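Local coordinates for protein peptidoglycan D,D-transpeptidase FtsI (Burkholderia pseudomallei, PDB 6HZI) that probably cross-links peptidoglycan during cell division, as a penicillin-binding protein whose transpeptidase domain is the target of beta-lactam antibiotics in this family, at residues 33-38 with 56-61; 117-122 with 238-243; 273-278 with 297-302. All coordinates share one frame; numbering follows the deposited sequence.

In the fold
The three contacts follow one another along the chain, all within the transpeptidase domain. Interactions 1 and 3 share the central antiparallel sheet, with centres about 15 Å apart. Strand 33-40 carries interaction 1 and pairs with strand 290-297, which leads into interaction 3. The two contacts touch where Ala33 O and Asp297 N, 2.7 Å apart, probably form a hydrogen bond. Interaction 2 lies in the helical part, with its centre about 26 Å from that of interaction 1 and 21 Å from that of interaction 3. Its Ser121 belongs to the probable active site. Interactions 1 and 2 lie on opposite sides of the chain's centre. The set spans the sheet and the helical side.

Interaction 1 of 3, residues 33-38 with 56-61; sequences AGAAMV and NRVLTD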
loop_
_atom_site.group_PDB
_atom_site.type_symbol
_atom_site.label_atom_id
_atom_site.label_comp_id
_atom_site.label_asym_id
_atom_site.label_seq_id
_atom_site.Cartn_x
_atom_site.Cartn_y
_atom_site.Cartn_z
ATOM N N ALA A 33 5.119 6.847 -17.019
ATOM C CA ALA A 33 5.180 5.391 -16.735
ATOM C C ALA A 33 4.173 4.972 -15.656
ATOM O O ALA A 33 3.733 5.788 -14.793
ATOM C CB ALA A 33 6.578 4.989 -16.316
ATOM N N GLY A 34 3.851 3.694 -15.681
ATOM C CA GLY A 34 2.902 3.105 -14.736
ATOM C C GLY A 34 3.270 1.677 -14.411
ATOM O O GLY A 34 3.925 1.025 -15.248
ATOM N N ALA A 35 2.827 1.191 -13.248
ATOM C CA ALA A 35 2.968 -0.226 -12.852
ATOM C C ALA A 35 1.708 -0.626 -12.094
ATOM O O ALA A 35 1.072 0.260 -11.450
ATOM C CB ALA A 35 4.221 -0.388 -12.046
ATOM N N ALA A 36 1.321 -1.885 -12.230
ATOM C CA ALA A 36 0.183 -2.441 -11.489
ATOM C C ALA A 36 0.306 -3.966 -11.387
ATOM O O ALA A 36 0.962 -4.576 -12.249
ATOM C CB ALA A 36 -1.087 -1.979 -12.150
ATOM N N MET A 37 -0.288 -4.548 -10.343
ATOM C CA MET A 37 -0.259 -6.006 -10.121
ATOM C C MET A 37 -1.399 -6.430 -9.190
ATOM O O MET A 37 -1.869 -5.592 -8.394
ATOM C CB MET A 37 1.109 -6.432 -9.554
ATOM C CG MET A 37 1.350 -6.077 -8.102
ATOM S SD MET A 37 2.991 -6.531 -7.526
ATOM C CE MET A 37 2.831 -8.317 -7.413
ATOM N N VAL A 38 -1.802 -7.693 -9.307
ATOM C CA VAL A 38 -2.885 -8.327 -8.522
ATOM C C VAL A 38 -2.306 -9.582 -7.930
ATOM O O VAL A 38 -1.679 -10.343 -8.693
ATOM C CB VAL A 38 -4.118 -8.637 -9.383
ATOM C CG1 VAL A 38 -5.270 -9.147 -8.527
ATOM C CG2 VAL A 38 -4.563 -7.384 -10.148
ATOM N N ASN A 56 10.449 -3.591 -16.480
ATOM C CA ASN A 56 9.865 -4.214 -15.251
ATOM C C ASN A 56 10.046 -3.309 -13.995
ATOM O O ASN A 56 10.682 -3.743 -13.014
ATOM C CB ASN A 56 10.394 -5.651 -15.101
ATOM C CG ASN A 56 9.487 -6.539 -14.268
ATOM O OD1 ASN A 56 8.382 -6.136 -13.870
ATOM N ND2 ASN A 56 9.985 -7.734 -13.966
ATOM N N ARG A 57 9.459 -2.101 -13.990
ATOM C CA ARG A 57 9.807 -1.010 -13.028
ATOM C C ARG A 57 9.186 -1.359 -11.664
ATOM O O ARG A 57 9.714 -0.983 -10.580
ATOM C CB ARG A 57 9.398 0.361 -13.580
ATOM C CG ARG A 57 10.352 0.943 -14.626
ATOM C CD ARG A 57 9.873 2.255 -15.258
ATOM N NE ARG A 57 8.454 2.141 -15.595
ATOM C CZ ARG A 57 7.954 1.530 -16.681
ATOM N NH1 ARG A 57 8.741 1.009 -17.615
ATOM N NH2 ARG A 57 6.646 1.474 -16.854
ATOM N N VAL A 58 8.154 -2.173 -11.745
ATOM C CA VAL A 58 7.423 -2.839 -10.623
ATOM C C VAL A 58 8.383 -3.519 -9.652
ATOM O O VAL A 58 8.136 -3.463 -8.439
ATOM C CB VAL A 58 6.431 -3.880 -11.178
ATOM C CG1 VAL A 58 5.459 -4.332 -10.118
ATOM C CG2 VAL A 58 5.624 -3.292 -12.311
ATOM N N LEU A 59 9.407 -4.171 -10.189
ATOM C CA LEU A 59 10.417 -4.910 -9.414
ATOM C C LEU A 59 11.728 -4.126 -9.291
ATOM O O LEU A 59 12.378 -4.309 -8.228
ATOM C CB LEU A 59 10.603 -6.291 -10.041
ATOM C CG LEU A 59 9.415 -7.223 -9.797
ATOM C CD1 LEU A 59 9.407 -8.436 -10.671
ATOM C CD2 LEU A 59 9.417 -7.699 -8.378
ATOM N N THR A 60 12.056 -3.242 -10.253
ATOM C CA THR A 60 13.366 -2.513 -10.328
ATOM C C THR A 60 13.293 -1.127 -9.670
ATOM O O THR A 60 14.276 -0.726 -9.093
ATOM C CB THR A 60 13.879 -2.290 -11.761
ATOM O OG1 THR A 60 12.918 -1.524 -12.494
ATOM C CG2 THR A 60 14.160 -3.578 -12.495
ATOM N N ASP A 61 12.193 -0.408 -9.803
ATOM C CA ASP A 61 12.117 1.020 -9.398
ATOM C C ASP A 61 11.711 1.131 -7.931
ATOM O O ASP A 61 10.720 0.514 -7.494
ATOM C CB ASP A 61 11.157 1.798 -10.295
ATOM C CG ASP A 61 11.722 2.119 -11.670
ATOM O OD1 ASP A 61 12.836 1.574 -12.044
ATOM O OD2 ASP A 61 11.046 2.908 -12.356
#
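Val58 packs on Ala35. Its CG2 methyl lies 3.2 Å from Ala35 CB, which is tighter than usual van der Waals contact and suggests close packing at this point. The chi1 of -167° turns Val58 CG1 anti to the backbone N and divides the two methyls between neighbours. CG1 instead faces Met37, with Met37 SD 4.2 Å from Val58 CG1.

Arg57 takes the other end of the contact. Its chain bends at chi3 (-45°). The guanidinium then lies beside the start of the strand. Ala33 CB approaches it obliquely and comes within 3.5 Å of Arg57 NE. At the edge of the group, near its plane, Arg57 NH2 gives a weak hydrogen bond to Gly34 O at 3.2 Å. The angle at the hydrogen is only 129°.

A second shell fixes the helix. Asn56 O accepts from both Leu59 N (3.1 Å) and Thr60 N (3.1 Å). Asn51, on strand 46-52, accepts a hydrogen bond from Val58 N through OD1 and donates through ND2 to Asn56 OD1. The turn is thus tied to the strand next to 33-38. Helix 187-198 meets the same face: Phe188 and Ala191 touch Met37, and Leu187 touches Ala35. Ala36 and Val38 face the other way, onto helix 12-28. The strand is therefore packed by helices on its two faces. This is the central antiparallel sheet with helices on both sides that marks the penicillin-binding transpeptidase fold, shared with the beta-lactamases.

Interaction 2 of 3, residues 117-122 with 238-243; sequences VIQKSS and VVSPQG
Lys120 NZ donates to the backbone oxygen Gln242 O at 2.6 Å, the one hydrogen bond between the two segments. The donor lies in the carbonyl plane, on a lone pair, with a C=O...N angle of 140°. The lysine chain starts away from the loop and bends at chi2 (-75°), which brings the amine round to it. The type I turn from Ser240 to Gly243, closed by Gly243 N to Ser240 O, presents the carbonyl.

Gln119 runs alongside Gln242, both pointing the same way, with their amide planes 64° apart. Gln119 CG is 3.6 Å from Gln242 O. Gln119 NE2 gives a weak hydrogen bond to Ser237 O, which also takes the hydroxyl of Ser240. Nearby, Gly243 CA makes a CH...O contact with Gln119 O at 3.4 Å. The apolar part is small: Ile118 CG2 and Val238 CG2 meet at 3.8 Å.

The helix ends at Ser121 in a Schellman motif. Ser121 OG is hydrogen-bonded to Ser67, Lys70 and Lys258, consistent with the SxxK, SxN and KSG-type motifs of a penicillin-binding active site. Ile118, one turn back, touches Lys70. The amine of Lys120 meets a carbonyl here and not a carboxylate. The link is thus probably an ion-dipole hydrogen bond, which would depend on the fold of the turn more than on the Gln242 side chain.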
loop_
_atom_site.group_PDB
_atom_site.type_symbol
_atom_site.label_atom_id
_atom_site.label_comp_id
_atom_site.label_asym_id
_atom_site.label_seq_id
_atom_site.Cartn_x
_atom_site.Cartn_y
_atom_site.Cartn_z
ATOM N N VAL A 117 -6.683 8.408 12.102
ATOM C CA VAL A 117 -5.341 8.766 11.579
ATOM C C VAL A 117 -5.169 8.083 10.230
ATOM O O VAL A 117 -4.615 8.743 9.344
ATOM C CB VAL A 117 -4.237 8.402 12.596
ATOM C CG1 VAL A 117 -2.790 8.471 12.062
ATOM C CG2 VAL A 117 -4.379 9.304 13.828
ATOM N N ILE A 118 -5.618 6.837 10.072
ATOM C CA ILE A 118 -5.550 6.156 8.755
ATOM C C ILE A 118 -6.548 6.818 7.802
ATOM O O ILE A 118 -6.177 7.110 6.669
ATOM C CB ILE A 118 -5.826 4.661 8.890
ATOM C CG1 ILE A 118 -4.742 3.988 9.715
ATOM C CG2 ILE A 118 -5.968 4.009 7.527
ATOM C CD1 ILE A 118 -3.330 4.320 9.263
ATOM N N GLN A 119 -7.759 7.094 8.277
ATOM C CA GLN A 119 -8.821 7.565 7.391
ATOM C C GLN A 119 -8.395 8.923 6.819
ATOM O O GLN A 119 -8.685 9.197 5.645
ATOM C CB GLN A 119 -10.120 7.640 8.183
ATOM C CG GLN A 119 -11.255 8.290 7.392
ATOM C CD GLN A 119 -12.506 8.302 8.216
ATOM O OE1 GLN A 119 -12.502 8.780 9.340
ATOM N NE2 GLN A 119 -13.558 7.724 7.670
ATOM N N LYS A 120 -7.806 9.781 7.639
ATOM C CA LYS A 120 -7.556 11.183 7.245
ATOM C C LYS A 120 -6.137 11.311 6.751
ATOM O O LYS A 120 -5.762 12.421 6.346
ATOM C CB LYS A 120 -7.772 12.115 8.426
ATOM C CG LYS A 120 -9.204 12.106 8.905
ATOM C CD LYS A 120 -10.164 12.833 8.035
ATOM C CE LYS A 120 -11.578 12.619 8.546
ATOM N NZ LYS A 120 -12.583 13.067 7.556
ATOM N N SER A 121 -5.372 10.233 6.868
ATOM C CA SER A 121 -3.962 10.186 6.422
ATOM C C SER A 121 -3.190 11.293 7.163
ATOM O O SER A 121 -2.523 12.079 6.566
ATOM C CB SER A 121 -3.920 10.311 4.900
ATOM O OG SER A 121 -2.656 9.966 4.374
ATOM N N SER A 122 -3.226 11.305 8.475
ATOM C CA SER A 122 -2.545 12.332 9.285
ATOM C C SER A 122 -1.085 11.932 9.532
ATOM O O SER A 122 -0.851 10.943 10.280
ATOM C CB SER A 122 -3.270 12.562 10.572
ATOM O OG SER A 122 -2.481 13.351 11.446
ATOM N N VAL A 238 -11.048 4.643 4.547
ATOM C CA VAL A 238 -10.302 5.584 3.638
ATOM C C VAL A 238 -11.128 5.916 2.382
ATOM O O VAL A 238 -10.963 7.040 1.838
ATOM C CB VAL A 238 -8.955 4.979 3.213
ATOM C CG1 VAL A 238 -8.345 5.730 2.039
ATOM C CG2 VAL A 238 -7.981 4.903 4.379
ATOM N N VAL A 239 -11.913 4.948 1.900
ATOM C CA VAL A 239 -12.604 5.030 0.595
ATOM C C VAL A 239 -14.075 5.329 0.841
ATOM O O VAL A 239 -14.878 5.017 -0.004
ATOM C CB VAL A 239 -12.367 3.746 -0.201
ATOM C CG1 VAL A 239 -12.972 3.830 -1.589
ATOM C CG2 VAL A 239 -10.876 3.476 -0.319
ATOM N N SER A 240 -14.366 6.004 1.943
ATOM C CA SER A 240 -15.669 6.634 2.253
ATOM C C SER A 240 -15.596 8.123 1.938
ATOM O O SER A 240 -14.537 8.686 1.648
ATOM C CB SER A 240 -16.089 6.347 3.694
ATOM O OG SER A 240 -15.362 7.135 4.626
ATOM N N PRO A 241 -16.757 8.811 1.943
ATOM C CA PRO A 241 -16.787 10.262 1.761
ATOM C C PRO A 241 -15.889 10.998 2.762
ATOM O O PRO A 241 -15.285 11.946 2.363
ATOM C CB PRO A 241 -18.286 10.572 1.944
ATOM C CG PRO A 241 -18.981 9.308 1.440
ATOM C CD PRO A 241 -18.110 8.217 2.021
ATOM N N GLN A 242 -15.749 10.475 3.982
ATOM C CA GLN A 242 -14.926 11.071 5.077
ATOM C C GLN A 242 -13.448 10.657 4.981
ATOM O O GLN A 242 -12.649 11.200 5.742
ATOM C CB GLN A 242 -15.427 10.620 6.451
ATOM C CG GLN A 242 -16.842 11.055 6.784
ATOM C CD GLN A 242 -17.910 10.316 6.011
ATOM O OE1 GLN A 242 -17.810 9.119 5.699
ATOM N NE2 GLN A 242 -18.949 11.060 5.668
ATOM N N GLY A 243 -13.078 9.708 4.115
ATOM C CA GLY A 243 -11.662 9.347 3.908
ATOM C C GLY A 243 -10.970 10.270 2.919
ATOM O O GLY A 243 -11.660 11.024 2.268
#

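Interaction 3 of 3, residues 273-278 with 297-302; sequences KKYRAS and DEPTTG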
loop_
_atom_site.group_PDB
_atom_site.type_symbol
_atom_site.label_atom_id
_atom_site.label_comp_id
_atom_site.label_asym_id
_atom_site.label_seq_id
_atom_site.Cartn_x
_atom_site.Cartn_y
_atom_site.Cartn_z
ATOM N N LYS A 273 5.415 19.326 -8.760
ATOM C CA LYS A 273 4.547 18.643 -9.767
ATOM C C LYS A 273 5.297 17.474 -10.421
ATOM O O LYS A 273 4.688 16.789 -11.271
ATOM C CB LYS A 273 4.032 19.560 -10.888
ATOM C CG LYS A 273 3.038 18.879 -11.827
ATOM C CD LYS A 273 2.526 19.730 -12.949
ATOM C CE LYS A 273 1.692 18.914 -13.910
ATOM N NZ LYS A 273 1.072 19.778 -14.936
ATOM N N LYS A 274 6.542 17.203 -10.038
ATOM C CA LYS A 274 7.194 15.937 -10.450
ATOM C C LYS A 274 7.014 14.942 -9.293
ATOM O O LYS A 274 7.861 14.902 -8.367
ATOM C CB LYS A 274 8.621 16.234 -10.914
ATOM C CG LYS A 274 8.729 16.921 -12.279
ATOM C CD LYS A 274 10.125 17.457 -12.610
ATOM C CE LYS A 274 10.212 18.178 -13.939
ATOM N NZ LYS A 274 11.599 18.617 -14.211
ATOM N N TYR A 275 5.910 14.185 -9.315
ATOM C CA TYR A 275 5.578 13.209 -8.246
ATOM C C TYR A 275 5.031 11.879 -8.799
ATOM O O TYR A 275 4.535 11.804 -9.942
ATOM C CB TYR A 275 4.545 13.832 -7.315
ATOM C CG TYR A 275 3.212 14.030 -7.985
ATOM C CD1 TYR A 275 2.975 15.137 -8.770
ATOM C CD2 TYR A 275 2.193 13.116 -7.821
ATOM C CE1 TYR A 275 1.763 15.329 -9.402
ATOM C CE2 TYR A 275 0.966 13.302 -8.419
ATOM C CZ TYR A 275 0.764 14.398 -9.234
ATOM O OH TYR A 275 -0.431 14.569 -9.850
ATOM N N ARG A 276 5.038 10.860 -7.931
ATOM C CA ARG A 276 4.526 9.491 -8.193
ATOM C C ARG A 276 3.304 9.220 -7.312
ATOM O O ARG A 276 3.390 9.348 -6.076
ATOM C CB ARG A 276 5.637 8.488 -7.918
ATOM C CG ARG A 276 5.205 7.054 -8.145
ATOM C CD ARG A 276 6.141 6.173 -7.364
ATOM N NE ARG A 276 7.472 6.214 -7.948
ATOM C CZ ARG A 276 7.800 5.562 -9.058
ATOM N NH1 ARG A 276 6.882 4.878 -9.718
ATOM N NH2 ARG A 276 9.024 5.628 -9.525
ATOM N N ALA A 277 2.184 8.897 -7.930
ATOM C CA ALA A 277 0.918 8.646 -7.209
ATOM C C ALA A 277 0.720 7.132 -7.125
ATOM O O ALA A 277 0.565 6.498 -8.185
ATOM C CB ALA A 277 -0.243 9.281 -7.924
ATOM N N SER A 278 0.775 6.572 -5.920
ATOM C CA SER A 278 0.626 5.116 -5.716
ATOM C C SER A 278 -0.584 4.829 -4.822
ATOM O O SER A 278 -1.028 5.699 -4.029
ATOM C CB SER A 278 1.904 4.545 -5.227
ATOM O OG SER A 278 2.962 4.876 -6.123
ATOM N N ASP A 297 3.717 7.221 -12.472
ATOM C CA ASP A 297 4.877 8.105 -12.296
ATOM C C ASP A 297 4.687 9.367 -13.145
ATOM O O ASP A 297 4.391 9.229 -14.353
ATOM C CB ASP A 297 6.153 7.354 -12.642
ATOM C CG ASP A 297 7.357 8.019 -12.020
ATOM O OD1 ASP A 297 7.157 8.774 -11.026
ATOM O OD2 ASP A 297 8.469 7.820 -12.558
ATOM N N GLU A 298 4.865 10.539 -12.511
ATOM C CA GLU A 298 4.926 11.892 -13.125
ATOM C C GLU A 298 3.796 12.086 -14.101
ATOM O O GLU A 298 4.014 12.368 -15.274
ATOM C CB GLU A 298 6.234 12.126 -13.853
ATOM C CG GLU A 298 7.433 11.986 -12.951
ATOM C CD GLU A 298 8.714 12.334 -13.683
ATOM O OE1 GLU A 298 8.622 12.908 -14.833
ATOM O OE2 GLU A 298 9.799 12.017 -13.106
ATOM N N PRO A 299 2.551 12.016 -13.596
ATOM C CA PRO A 299 1.379 12.415 -14.380
ATOM C C PRO A 299 1.401 13.937 -14.558
ATOM O O PRO A 299 2.048 14.616 -13.765
ATOM C CB PRO A 299 0.197 12.027 -13.493
ATOM C CG PRO A 299 0.767 12.070 -12.079
ATOM C CD PRO A 299 2.241 11.730 -12.191
ATOM N N THR A 300 0.731 14.451 -15.584
ATOM C CA THR A 300 0.833 15.889 -15.942
ATOM C C THR A 300 -0.547 16.493 -16.184
ATOM O O THR A 300 -0.588 17.719 -16.264
ATOM C CB THR A 300 1.770 16.128 -17.136
ATOM O OG1 THR A 300 1.046 15.657 -18.277
ATOM C CG2 THR A 300 3.140 15.486 -16.981
ATOM N N THR A 301 -1.615 15.699 -16.281
ATOM C CA THR A 301 -2.987 16.212 -16.536
ATOM C C THR A 301 -3.949 15.495 -15.596
ATOM O O THR A 301 -4.761 14.706 -16.105
ATOM C CB THR A 301 -3.395 16.129 -18.019
ATOM O OG1 THR A 301 -3.450 14.788 -18.503
ATOM C CG2 THR A 301 -2.457 16.891 -18.933
ATOM N N GLY A 302 -3.850 15.803 -14.292
ATOM C CA GLY A 302 -4.728 15.310 -13.207
ATOM C C GLY A 302 -6.227 15.349 -13.527
ATOM O O GLY A 302 -6.909 14.372 -13.157
#
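Tyr275 has chi1 68°, which sets its CG between the backbone N and the carbonyl carbon and swings the ring back to Pro299. Arg276 bends at chi3 (-68°) to lay its guanidinium over Asp297. The two flat groups stack with planes 7° apart. Asp297 OD1 sits over the guanidinium centre, 3.8 Å above the plane. The salt bridge is long, with Arg276 NH2 3.8 Å from Asp297 OD2; the attraction is probably electrostatic, as no N-H points at the oxygen.

Arg276 and Asp297 are an antiparallel non-hydrogen-bonded pair, where strands 274-283 and 290-297 of the central sheet lie side by side. Beyond this pair, segment 297-302 leaves the sheet. Glu298 N still donates a hydrogen bond to Tyr275 O at 2.9 Å, and Pro299 CD packs on the same oxygen at 3.2 Å. The proline crosses the Tyr275 side chain at about a right angle. Its CD lies over one ring face, offset toward the rim, and its CG is 3.6 Å from Tyr275 OH.

The Glu298 carboxylate forms a salt bridge with Lys264 on strand 256-266. Lys273 NZ donates a hydrogen bond to Thr300 O at 3.0 Å, but its chain is poorly ordered, making it less certain.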